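Local coordinates for proteolytically activated form of PPO4 Tyrosinase (Agaricus bisporus var. bisporus H97, PDB 4OUA), which uses a pair of copper ions to hydroxylate monophenols and oxidise the resulting o-diphenols to reactive o-quinones, the initial step of melanin synthesis, at residues A[44-49]-A[61-66]; A[51-56]-A[277-282]; A[87-92]-A[326-331]. All blocks are in the same frame, centred on the assembly; numbering follows the deposited sequence.

Interaction 1: residues A[44-49]-A[61-66]; sequences SDYSSF and TPWAKP
Tyr46 and Trp63 share a hydrogen bond and an aromatic contact. The hydrogen bond runs from the indole NE1 of Trp63 to the backbone O of Tyr46, 3.1 Å away; the acceptor lies at the indole edge, tilted about 15° from its plane, and the N-H meets it at 150°. Water extends the polar part: one molecule bonds Tyr46 OH at 2.9 Å, accepts from the backbone N of Lys65 at 2.8 Å and donates weakly to Pro62 O.

The aromatic part is edge-to-face, the edge of the Tyr46 ring turned to the face of the five-membered ring of Trp63, with centroids 5.3 Å apart. Beside it the phenol ring lies flat over the backbone of Ala64, whose N sits 3.6 Å above the ring centre. CG of Tyr46 stands anti to its carbonyl carbon (chi1 -75°), which carries the ring across to the 61-66 chain. Replacing Tyr46 by alanine would probably leave the indole of Trp63 without its edge-on ring, uncover the peptide of Ala64 and cost the bridging water its phenol partner.

Within 44-49 the bonds fix the turn that presents this tyrosine. Asp45 O accepts from both N and OG of Ser48, and Asp45 OD1 takes N and OG of Ser47 from the same face of the carboxylate. Gln51 and Leu52 of helix 49-54 pack on Trp63. The arrangement is a type I beta turn, Asp45 to Ser48, with an Asx turn at Asp45 and Ser48 as N-cap of helix 49-54, joined to the loop that follows that helix.

Interaction 2: residues A[51-56]-A[277-282]; sequences QLSGIH and IFWLHH. With NA (sodium ion), chain E; CU1 (copper (I) ion), chain D; CU1 (copper (I) ion), chain C.
His56 and Phe278 meet edge to face, the edge of the phenyl ring directed at one face of the imidazole. The closest atoms are Phe278 CZ and His56 CD2, 3.5 Å apart, and the ring planes stand at 71°. On the imidazole edge, NE2 of His56 binds one copper ion at 2.1 Å; His81 and His90 complete its histidine set. From helix 277-295, His282 NE2 binds the second copper at 2.0 Å, together with His250 and His254. A single water lies between the metals, bound to both, so this contact spans the dicopper centre characteristic of the tyrosinase family.

Second-shell contacts help position these ligands. His56 ND1 is hydrogen-bonded to Ala269 O, which helps set the rotation of the imidazole, and Phe278 lies with one face against CD2 of His282. Next along the helix, Trp279 presents its edge to Ser53, OG lying in the indole plane 3.5 Å from CZ2; the hydroxyl is hydrogen-bonded to Ala273 O.

Farther out, Gly54 O binds a sodium ion at 2.0 Å, alongside two waters and the carbonyls of Gly57 and Pro59. Helix 49-54 meets the start of helix 277-295, and helix 86-109 packs on both, Tyr97 and Ile100 against Leu52 and Tyr93 against Phe278; Tyr93 also touches Ile55.

Interaction 3: residues A[87-92]-A[326-331]; sequences PTWHRV and EPFYET. With CU1 (copper (I) ion), chain C.
Trp89 and Phe328 meet through different first torsions: CG of Trp89 is anti to its backbone N (chi1 -177°), taking the indole off the helix, whereas CG of Phe328 is anti to its carbonyl carbon (chi1 -51°), bringing the phenyl ring against both that indole and Val92. The two side chains cross at about a right angle. The phenyl edge faces the five-membered ring of Trp89 in a T-shaped stack, CE2 of Phe328 standing 3.3 Å above the indole plane, with centroids 4.9 Å apart.

At its own edge the indole donates a hydrogen bond from NE1 to the backbone O of Glu326, 2.9 Å long. The acceptor lies in the ring plane, so this bond and the stack restrain the same indole at its edge and on its face. Both branches of Val92 pack on Phe328, CG1 by the CD2 side and CG2 by CB. The backbone carbonyl carbon of Val92 lies over the centre of one phenyl face, and CD of Pro327, which follows a cis peptide bond, lies over the opposite one.

Helix 86-109 belongs to the core that carries the dicopper site of tyrosinases, and the contact fastens the 326-331 loop to it. Between the anchoring residues, His90, whose side chain starts off away from the loop, binds copper through NE2 at 2.1 Å; its ND1 is hydrogen-bonded to Phe86 O. CE3 of Trp89 sits 3.3 Å above the centre of that imidazole, making the tryptophan a second-shell neighbour of the metal. Outward from the helix, Tyr329 of the loop packs on Lys65.

Interactions 2 and 3 are buried and converge on one copper ion, which His56 and His90 both bind, with the same water coordinated there; interaction 1 is only partly buried, nearer the surface. Interactions 1 and 2 both involve helix 49-54: the first joins the loops flanking it, the second sets it against helix 277-295. Ile55 packs on both Trp63 and Trp89. A salt bridge from Lys65 NZ to Glu326 OE1 ties interaction 1 to the loop of interaction 3. Both of these contacts pair an indole N-H with a backbone carbonyl, with a separate bridging water in 44-49/61-66, whereas 51-56/277-282 has no direct hydrogen bond and meets through ring packing beside the two coppers.

Interaction 1: residues A[44-49]-A[61-66]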
loop_
_atom_site.group_PDB
_atom_site.type_symbol
_atom_site.label_atom_id
_atom_site.label_comp_id
_atom_site.label_asym_id
_atom_site.label_seq_id
_atom_site.Cartn_x
_atom_site.Cartn_y
_atom_site.Cartn_z
ATOM N N SER A 44 20.768 2.197 3.034
ATOM C CA SER A 44 21.391 1.215 2.154
ATOM C C SER A 44 20.997 -0.198 2.570
ATOM O O SER A 44 21.366 -1.177 1.920
ATOM C CB SER A 44 22.911 1.374 2.160
ATOM O OG SER A 44 23.288 2.622 1.606
ATOM N N ASP A 45 20.244 -0.292 3.661
ATOM C CA ASP A 45 19.699 -1.562 4.122
ATOM C C ASP A 45 18.439 -1.896 3.325
ATOM O O ASP A 45 17.466 -1.142 3.346
ATOM C CB ASP A 45 19.393 -1.499 5.622
ATOM C CG ASP A 45 19.105 -2.864 6.228
ATOM O OD1 ASP A 45 18.547 -3.737 5.530
ATOM O OD2 ASP A 45 19.437 -3.062 7.415
ATOM N N TYR A 46 18.465 -3.025 2.624
ATOM C CA TYR A 46 17.352 -3.434 1.771
ATOM C C TYR A 46 16.044 -3.583 2.542
ATOM O O TYR A 46 14.969 -3.333 1.999
ATOM C CB TYR A 46 17.684 -4.745 1.058
ATOM C CG TYR A 46 18.661 -4.588 -0.086
ATOM C CD1 TYR A 46 18.663 -3.441 -0.871
ATOM C CD2 TYR A 46 19.585 -5.584 -0.379
ATOM C CE1 TYR A 46 19.555 -3.293 -1.918
ATOM C CE2 TYR A 46 20.480 -5.444 -1.422
ATOM C CZ TYR A 46 20.460 -4.297 -2.188
ATOM O OH TYR A 46 21.352 -4.156 -3.226
ATOM N N SER A 47 16.137 -3.988 3.804
ATOM C CA SER A 47 14.947 -4.161 4.633
ATOM C C SER A 47 14.593 -2.882 5.390
ATOM O O SER A 47 13.923 -2.929 6.423
ATOM C CB SER A 47 15.144 -5.311 5.622
ATOM O OG SER A 47 16.184 -5.017 6.539
ATOM N N SER A 48 15.045 -1.743 4.875
ATOM C CA SER A 48 14.738 -0.461 5.496
ATOM C C SER A 48 13.567 0.208 4.790
ATOM O O SER A 48 13.257 -0.114 3.642
ATOM C CB SER A 48 15.960 0.463 5.482
ATOM O OG SER A 48 16.233 0.947 4.177
ATOM N N PHE A 49 12.923 1.140 5.485
ATOM C CA PHE A 49 11.791 1.877 4.940
ATOM C C PHE A 49 12.142 2.573 3.628
ATOM O O PHE A 49 11.312 2.664 2.727
ATOM C CB PHE A 49 11.292 2.906 5.958
ATOM C CG PHE A 49 10.109 3.706 5.488
ATOM C CD1 PHE A 49 10.285 4.909 4.826
ATOM C CD2 PHE A 49 8.820 3.255 5.714
ATOM C CE1 PHE A 49 9.198 5.649 4.396
ATOM C CE2 PHE A 49 7.729 3.989 5.286
ATOM C CZ PHE A 49 7.919 5.188 4.628
ATOM N N THR A 61 17.266 2.136 -8.860
ATOM C CA THR A 61 18.258 1.097 -8.601
ATOM C C THR A 61 17.594 -0.242 -8.300
ATOM O O THR A 61 16.484 -0.283 -7.770
ATOM C CB THR A 61 19.177 1.474 -7.421
ATOM O OG1 THR A 61 18.390 1.638 -6.234
ATOM C CG2 THR A 61 19.923 2.769 -7.714
ATOM N N PRO A 62 18.278 -1.344 -8.640
ATOM C CA PRO A 62 17.799 -2.705 -8.370
ATOM C C PRO A 62 17.633 -2.960 -6.874
ATOM O O PRO A 62 18.424 -2.455 -6.078
ATOM C CB PRO A 62 18.907 -3.591 -8.953
ATOM C CG PRO A 62 19.629 -2.720 -9.927
ATOM C CD PRO A 62 19.569 -1.344 -9.346
ATOM N N TRP A 63 16.621 -3.736 -6.499
ATOM C CA TRP A 63 16.360 -4.012 -5.089
ATOM C C TRP A 63 16.585 -5.480 -4.734
ATOM O O TRP A 63 15.924 -6.370 -5.274
ATOM C CB TRP A 63 14.933 -3.604 -4.723
ATOM C CG TRP A 63 14.597 -3.852 -3.285
ATOM C CD1 TRP A 63 14.840 -3.020 -2.233
ATOM C CD2 TRP A 63 13.957 -5.012 -2.742
ATOM N NE1 TRP A 63 14.390 -3.588 -1.066
ATOM C CE2 TRP A 63 13.844 -4.813 -1.351
ATOM C CE3 TRP A 63 13.467 -6.200 -3.295
ATOM C CZ2 TRP A 63 13.262 -5.755 -0.506
ATOM C CZ3 TRP A 63 12.890 -7.135 -2.455
ATOM C CH2 TRP A 63 12.792 -6.907 -1.076
ATOM N N ALA A 64 17.520 -5.720 -3.819
ATOM C CA ALA A 64 17.824 -7.067 -3.344
ATOM C C ALA A 64 18.199 -7.998 -4.493
ATOM O O ALA A 64 17.752 -9.145 -4.546
ATOM C CB ALA A 64 16.645 -7.631 -2.567
ATOM N N LYS A 65 19.019 -7.498 -5.412
ATOM C CA LYS A 65 19.458 -8.288 -6.554
ATOM C C LYS A 65 20.857 -8.848 -6.326
ATOM O O LYS A 65 21.728 -8.157 -5.796
ATOM C CB LYS A 65 19.428 -7.447 -7.831
ATOM C CG LYS A 65 18.082 -6.803 -8.121
ATOM C CD LYS A 65 16.984 -7.845 -8.275
ATOM C CE LYS A 65 17.252 -8.761 -9.459
ATOM N NZ LYS A 65 16.202 -9.804 -9.606
ATOM N N PRO A 66 21.070 -10.113 -6.719
ATOM C CA PRO A 66 22.363 -10.804 -6.636
ATOM C C PRO A 66 23.488 -10.023 -7.310
ATOM O O PRO A 66 23.222 -9.126 -8.109
ATOM C CB PRO A 66 22.099 -12.121 -7.365
ATOM C CG PRO A 66 20.645 -12.363 -7.168
ATOM C CD PRO A 66 20.000 -11.006 -7.198
HETATM O O HOH W 1 19.985 -4.852 -5.656
#

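Interaction 2: residues A[51-56]-A[277-282]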
loop_
_atom_site.group_PDB
_atom_site.type_symbol
_atom_site.label_atom_id
_atom_site.label_comp_id
_atom_site.label_asym_id
_atom_site.label_seq_id
_atom_site.Cartn_x
_atom_site.Cartn_y
_atom_site.Cartn_z
ATOM N N GLN A 51 14.569 1.780 1.244
ATOM C CA GLN A 51 14.739 0.867 0.119
ATOM C C GLN A 51 13.420 0.209 -0.269
ATOM O O GLN A 51 13.186 -0.083 -1.441
ATOM C CB GLN A 51 15.785 -0.201 0.444
ATOM C CG GLN A 51 17.217 0.309 0.404
ATOM C CD GLN A 51 17.624 0.788 -0.977
ATOM O OE1 GLN A 51 17.489 0.062 -1.962
ATOM N NE2 GLN A 51 18.115 2.018 -1.057
ATOM N N LEU A 52 12.562 -0.019 0.720
ATOM C CA LEU A 52 11.253 -0.610 0.472
ATOM C C LEU A 52 10.364 0.342 -0.323
ATOM O O LEU A 52 9.725 -0.059 -1.296
ATOM C CB LEU A 52 10.578 -0.991 1.792
ATOM C CG LEU A 52 11.185 -2.180 2.542
ATOM C CD1 LEU A 52 10.485 -2.395 3.876
ATOM C CD2 LEU A 52 11.122 -3.444 1.693
ATOM N N SER A 53 10.325 1.603 0.095
ATOM C CA SER A 53 9.568 2.620 -0.622
ATOM C C SER A 53 10.287 3.010 -1.906
ATOM O O SER A 53 9.662 3.431 -2.879
ATOM C CB SER A 53 9.349 3.853 0.255
ATOM O OG SER A 53 8.564 3.536 1.389
ATOM N N GLY A 54 11.607 2.865 -1.896
ATOM C CA GLY A 54 12.423 3.189 -3.050
ATOM C C GLY A 54 12.130 2.289 -4.234
ATOM O O GLY A 54 12.418 2.642 -5.373
ATOM N N ILE A 55 11.553 1.122 -3.967
ATOM C CA ILE A 55 11.204 0.189 -5.032
ATOM C C ILE A 55 10.198 0.802 -6.000
ATOM O O ILE A 55 10.315 0.643 -7.213
ATOM C CB ILE A 55 10.622 -1.119 -4.469
ATOM C CG1 ILE A 55 11.653 -1.830 -3.593
ATOM C CG2 ILE A 55 10.164 -2.027 -5.601
ATOM C CD1 ILE A 55 11.124 -3.075 -2.921
ATOM N N HIS A 56 9.214 1.508 -5.450
ATOM C CA HIS A 56 8.149 2.115 -6.242
ATOM C C HIS A 56 8.704 3.047 -7.318
ATOM O O HIS A 56 8.522 2.807 -8.511
ATOM C CB HIS A 56 7.185 2.876 -5.328
ATOM C CG HIS A 56 5.874 3.210 -5.972
ATOM N ND1 HIS A 56 5.604 4.449 -6.511
ATOM C CD2 HIS A 56 4.755 2.468 -6.154
ATOM C CE1 HIS A 56 4.377 4.456 -7.001
ATOM N NE2 HIS A 56 3.840 3.267 -6.797
ATOM N N ILE A 277 1.640 6.965 4.532
ATOM C CA ILE A 277 0.221 6.733 4.287
ATOM C C ILE A 277 0.010 5.987 2.972
ATOM O O ILE A 277 -1.093 5.521 2.679
ATOM C CB ILE A 277 -0.574 8.055 4.258
ATOM C CG1 ILE A 277 -2.056 7.793 4.532
ATOM C CG2 ILE A 277 -0.379 8.769 2.930
ATOM C CD1 ILE A 277 -2.903 9.042 4.544
ATOM N N PHE A 278 1.076 5.881 2.186
ATOM C CA PHE A 278 1.038 5.189 0.902
ATOM C C PHE A 278 0.638 3.726 1.065
ATOM O O PHE A 278 -0.044 3.159 0.211
ATOM C CB PHE A 278 2.401 5.293 0.210
ATOM C CG PHE A 278 2.537 4.436 -1.018
ATOM C CD1 PHE A 278 2.209 4.936 -2.267
ATOM C CD2 PHE A 278 3.013 3.137 -0.925
ATOM C CE1 PHE A 278 2.341 4.153 -3.398
ATOM C CE2 PHE A 278 3.146 2.350 -2.051
ATOM C CZ PHE A 278 2.810 2.858 -3.289
ATOM N N TRP A 279 1.061 3.126 2.171
ATOM C CA TRP A 279 0.850 1.701 2.403
ATOM C C TRP A 279 -0.557 1.393 2.912
ATOM O O TRP A 279 -1.117 0.338 2.604
ATOM C CB TRP A 279 1.896 1.177 3.387
ATOM C CG TRP A 279 3.294 1.469 2.946
ATOM C CD1 TRP A 279 4.113 2.456 3.412
ATOM C CD2 TRP A 279 4.035 0.777 1.933
ATOM N NE1 TRP A 279 5.322 2.415 2.760
ATOM C CE2 TRP A 279 5.299 1.395 1.845
ATOM C CE3 TRP A 279 3.754 -0.306 1.094
ATOM C CZ2 TRP A 279 6.281 0.963 0.954
ATOM C CZ3 TRP A 279 4.730 -0.733 0.210
ATOM C CH2 TRP A 279 5.978 -0.100 0.148
ATOM N N LEU A 280 -1.111 2.338 3.671
ATOM C CA LEU A 280 -2.481 2.191 4.148
ATOM C C LEU A 280 -3.454 2.301 2.979
ATOM O O LEU A 280 -4.506 1.659 2.963
ATOM C CB LEU A 280 -2.805 3.240 5.214
ATOM C CG LEU A 280 -2.188 3.005 6.593
ATOM C CD1 LEU A 280 -0.691 3.246 6.557
ATOM C CD2 LEU A 280 -2.849 3.884 7.641
ATOM N N HIS A 281 -3.027 3.133 1.972
ATOM C CA HIS A 281 -3.798 3.315 0.751
ATOM C C HIS A 281 -3.848 2.028 -0.061
ATOM O O HIS A 281 -4.922 1.492 -0.334
ATOM C CB HIS A 281 -3.203 4.440 -0.099
ATOM C CG HIS A 281 -3.948 4.694 -1.372
ATOM N ND1 HIS A 281 -3.341 5.190 -2.509
ATOM C CD2 HIS A 281 -5.254 4.523 -1.690
ATOM C CE1 HIS A 281 -4.242 5.321 -3.464
ATOM N NE2 HIS A 281 -5.409 4.915 -2.996
ATOM N N HIS A 282 -2.674 1.536 -0.441
ATOM C CA HIS A 282 -2.576 0.390 -1.334
ATOM C C HIS A 282 -2.903 -0.928 -0.641
ATOM O O HIS A 282 -3.054 -1.959 -1.297
ATOM C CB HIS A 282 -1.184 0.335 -1.959
ATOM C CG HIS A 282 -0.999 1.303 -3.085
ATOM N ND1 HIS A 282 -1.147 0.943 -4.408
ATOM C CD2 HIS A 282 -0.699 2.623 -3.088
ATOM C CE1 HIS A 282 -0.935 1.996 -5.176
ATOM N NE2 HIS A 282 -0.665 3.031 -4.400
HETATM NA NA NA E . 13.487 2.492 -7.121
HETATM CU CU CU1 D . -0.469 4.415 -5.789
HETATM CU CU CU1 C . 2.430 2.227 -7.880
HETATM O O HOH W 2 1.099 4.187 -7.414
HETATM O O HOH W 3 14.253 0.410 -6.260
HETATM O O HOH W 4 13.598 1.384 -8.997
#

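Interaction 3: residues A[87-92]-A[326-331]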
loop_
_atom_site.group_PDB
_atom_site.type_symbol
_atom_site.label_atom_id
_atom_site.label_comp_id
_atom_site.label_asym_id
_atom_site.label_seq_id
_atom_site.Cartn_x
_atom_site.Cartn_y
_atom_site.Cartn_z
ATOM N N PRO A 87 -2.618 -4.092 -10.705
ATOM C CA PRO A 87 -3.194 -4.721 -9.511
ATOM C C PRO A 87 -2.284 -5.776 -8.880
ATOM O O PRO A 87 -2.096 -5.764 -7.664
ATOM C CB PRO A 87 -4.481 -5.362 -10.042
ATOM C CG PRO A 87 -4.823 -4.567 -11.257
ATOM C CD PRO A 87 -3.505 -4.217 -11.874
ATOM N N THR A 88 -1.728 -6.670 -9.693
ATOM C CA THR A 88 -0.944 -7.784 -9.169
ATOM C C THR A 88 0.417 -7.345 -8.638
ATOM O O THR A 88 0.882 -7.860 -7.622
ATOM C CB THR A 88 -0.730 -8.878 -10.235
ATOM O OG1 THR A 88 -0.103 -8.313 -11.392
ATOM C CG2 THR A 88 -2.058 -9.498 -10.634
ATOM N N TRP A 89 1.056 -6.399 -9.319
ATOM C CA TRP A 89 2.378 -5.940 -8.904
ATOM C C TRP A 89 2.325 -5.266 -7.540
ATOM O O TRP A 89 3.249 -5.396 -6.737
ATOM C CB TRP A 89 2.977 -4.977 -9.931
ATOM C CG TRP A 89 4.367 -4.530 -9.572
ATOM C CD1 TRP A 89 5.541 -5.087 -9.989
ATOM C CD2 TRP A 89 4.724 -3.440 -8.711
ATOM N NE1 TRP A 89 6.607 -4.410 -9.445
ATOM C CE2 TRP A 89 6.133 -3.395 -8.656
ATOM C CE3 TRP A 89 3.992 -2.498 -7.982
ATOM C CZ2 TRP A 89 6.820 -2.445 -7.906
ATOM C CZ3 TRP A 89 4.677 -1.556 -7.238
ATOM C CH2 TRP A 89 6.076 -1.537 -7.205
ATOM N N HIS A 90 1.239 -4.545 -7.284
ATOM C CA HIS A 90 1.092 -3.816 -6.031
ATOM C C HIS A 90 0.641 -4.738 -4.900
ATOM O O HIS A 90 0.920 -4.475 -3.728
ATOM C CB HIS A 90 0.115 -2.652 -6.202
ATOM C CG HIS A 90 0.671 -1.518 -7.008
ATOM N ND1 HIS A 90 0.829 -1.582 -8.376
ATOM C CD2 HIS A 90 1.122 -0.297 -6.635
ATOM C CE1 HIS A 90 1.348 -0.448 -8.810
ATOM N NE2 HIS A 90 1.535 0.350 -7.775
ATOM N N ARG A 91 -0.044 -5.821 -5.254
ATOM C CA ARG A 91 -0.461 -6.808 -4.265
ATOM C C ARG A 91 0.746 -7.420 -3.568
ATOM O O ARG A 91 0.769 -7.556 -2.343
ATOM C CB ARG A 91 -1.302 -7.909 -4.913
ATOM C CG ARG A 91 -1.363 -9.191 -4.098
ATOM C CD ARG A 91 -2.589 -10.014 -4.448
ATOM N NE ARG A 91 -3.813 -9.393 -3.950
ATOM C CZ ARG A 91 -5.034 -9.876 -4.152
ATOM N NH1 ARG A 91 -5.201 -10.990 -4.853
ATOM N NH2 ARG A 91 -6.089 -9.242 -3.658
ATOM N N VAL A 92 1.747 -7.785 -4.359
ATOM C CA VAL A 92 2.957 -8.395 -3.829
ATOM C C VAL A 92 3.905 -7.320 -3.293
ATOM O O VAL A 92 4.823 -7.612 -2.525
ATOM C CB VAL A 92 3.665 -9.251 -4.901
ATOM C CG1 VAL A 92 4.057 -8.390 -6.092
ATOM C CG2 VAL A 92 4.877 -9.958 -4.315
ATOM N N GLU A 326 9.118 -8.291 -11.026
ATOM C CA GLU A 326 10.313 -7.766 -10.372
ATOM C C GLU A 326 9.974 -6.611 -9.435
ATOM O O GLU A 326 9.081 -5.818 -9.728
ATOM C CB GLU A 326 11.329 -7.302 -11.418
ATOM C CG GLU A 326 11.985 -8.426 -12.199
ATOM C CD GLU A 326 13.045 -9.152 -11.393
ATOM O OE1 GLU A 326 13.691 -8.511 -10.534
ATOM O OE2 GLU A 326 13.230 -10.366 -11.617
ATOM N N PRO A 327 10.688 -6.513 -8.303
ATOM C CA PRO A 327 11.696 -7.486 -7.874
ATOM C C PRO A 327 11.163 -8.457 -6.824
ATOM O O PRO A 327 11.857 -8.752 -5.850
ATOM C CB PRO A 327 12.785 -6.596 -7.280
ATOM C CG PRO A 327 12.006 -5.474 -6.652
ATOM C CD PRO A 327 10.738 -5.293 -7.478
ATOM N N PHE A 328 9.943 -8.946 -7.025
ATOM C CA PHE A 328 9.302 -9.819 -6.049
ATOM C C PHE A 328 9.462 -11.290 -6.427
ATOM O O PHE A 328 9.020 -11.718 -7.490
ATOM C CB PHE A 328 7.819 -9.462 -5.915
ATOM C CG PHE A 328 7.571 -8.000 -5.668
ATOM C CD1 PHE A 328 7.888 -7.425 -4.449
ATOM C CD2 PHE A 328 7.021 -7.199 -6.655
ATOM C CE1 PHE A 328 7.663 -6.080 -4.220
ATOM C CE2 PHE A 328 6.792 -5.853 -6.430
ATOM C CZ PHE A 328 7.113 -5.294 -5.212
ATOM N N TYR A 329 10.092 -12.057 -5.544
ATOM C CA TYR A 329 10.394 -13.460 -5.818
ATOM C C TYR A 329 9.738 -14.416 -4.826
ATOM O O TYR A 329 9.749 -14.179 -3.617
ATOM C CB TYR A 329 11.907 -13.684 -5.816
ATOM C CG TYR A 329 12.591 -13.274 -7.099
ATOM C CD1 TYR A 329 12.721 -11.936 -7.444
ATOM C CD2 TYR A 329 13.115 -14.227 -7.963
ATOM C CE1 TYR A 329 13.348 -11.557 -8.617
ATOM C CE2 TYR A 329 13.744 -13.860 -9.135
ATOM C CZ TYR A 329 13.858 -12.525 -9.458
ATOM O OH TYR A 329 14.483 -12.156 -10.626
ATOM N N GLU A 330 9.171 -15.499 -5.349
ATOM C CA GLU A 330 8.594 -16.550 -4.519
ATOM C C GLU A 330 9.691 -17.250 -3.726
ATOM O O GLU A 330 9.534 -17.530 -2.539
ATOM C CB GLU A 330 7.838 -17.562 -5.379
ATOM C CG GLU A 330 6.843 -16.942 -6.344
ATOM C CD GLU A 330 6.210 -17.968 -7.265
ATOM O OE1 GLU A 330 5.493 -17.564 -8.206
ATOM O OE2 GLU A 330 6.431 -19.180 -7.048
ATOM N N THR A 331 10.800 -17.536 -4.402
ATOM C CA THR A 331 11.972 -18.119 -3.763
ATOM C C THR A 331 13.228 -17.396 -4.239
ATOM O O THR A 331 13.148 -16.305 -4.800
ATOM C CB THR A 331 12.099 -19.628 -4.060
ATOM O OG1 THR A 331 12.384 -19.825 -5.450
ATOM C CG2 THR A 331 10.812 -20.353 -3.700
HETATM CU CU CU1 C . 2.430 2.227 -7.880
HETATM O O HOH W 2 1.099 4.187 -7.414
#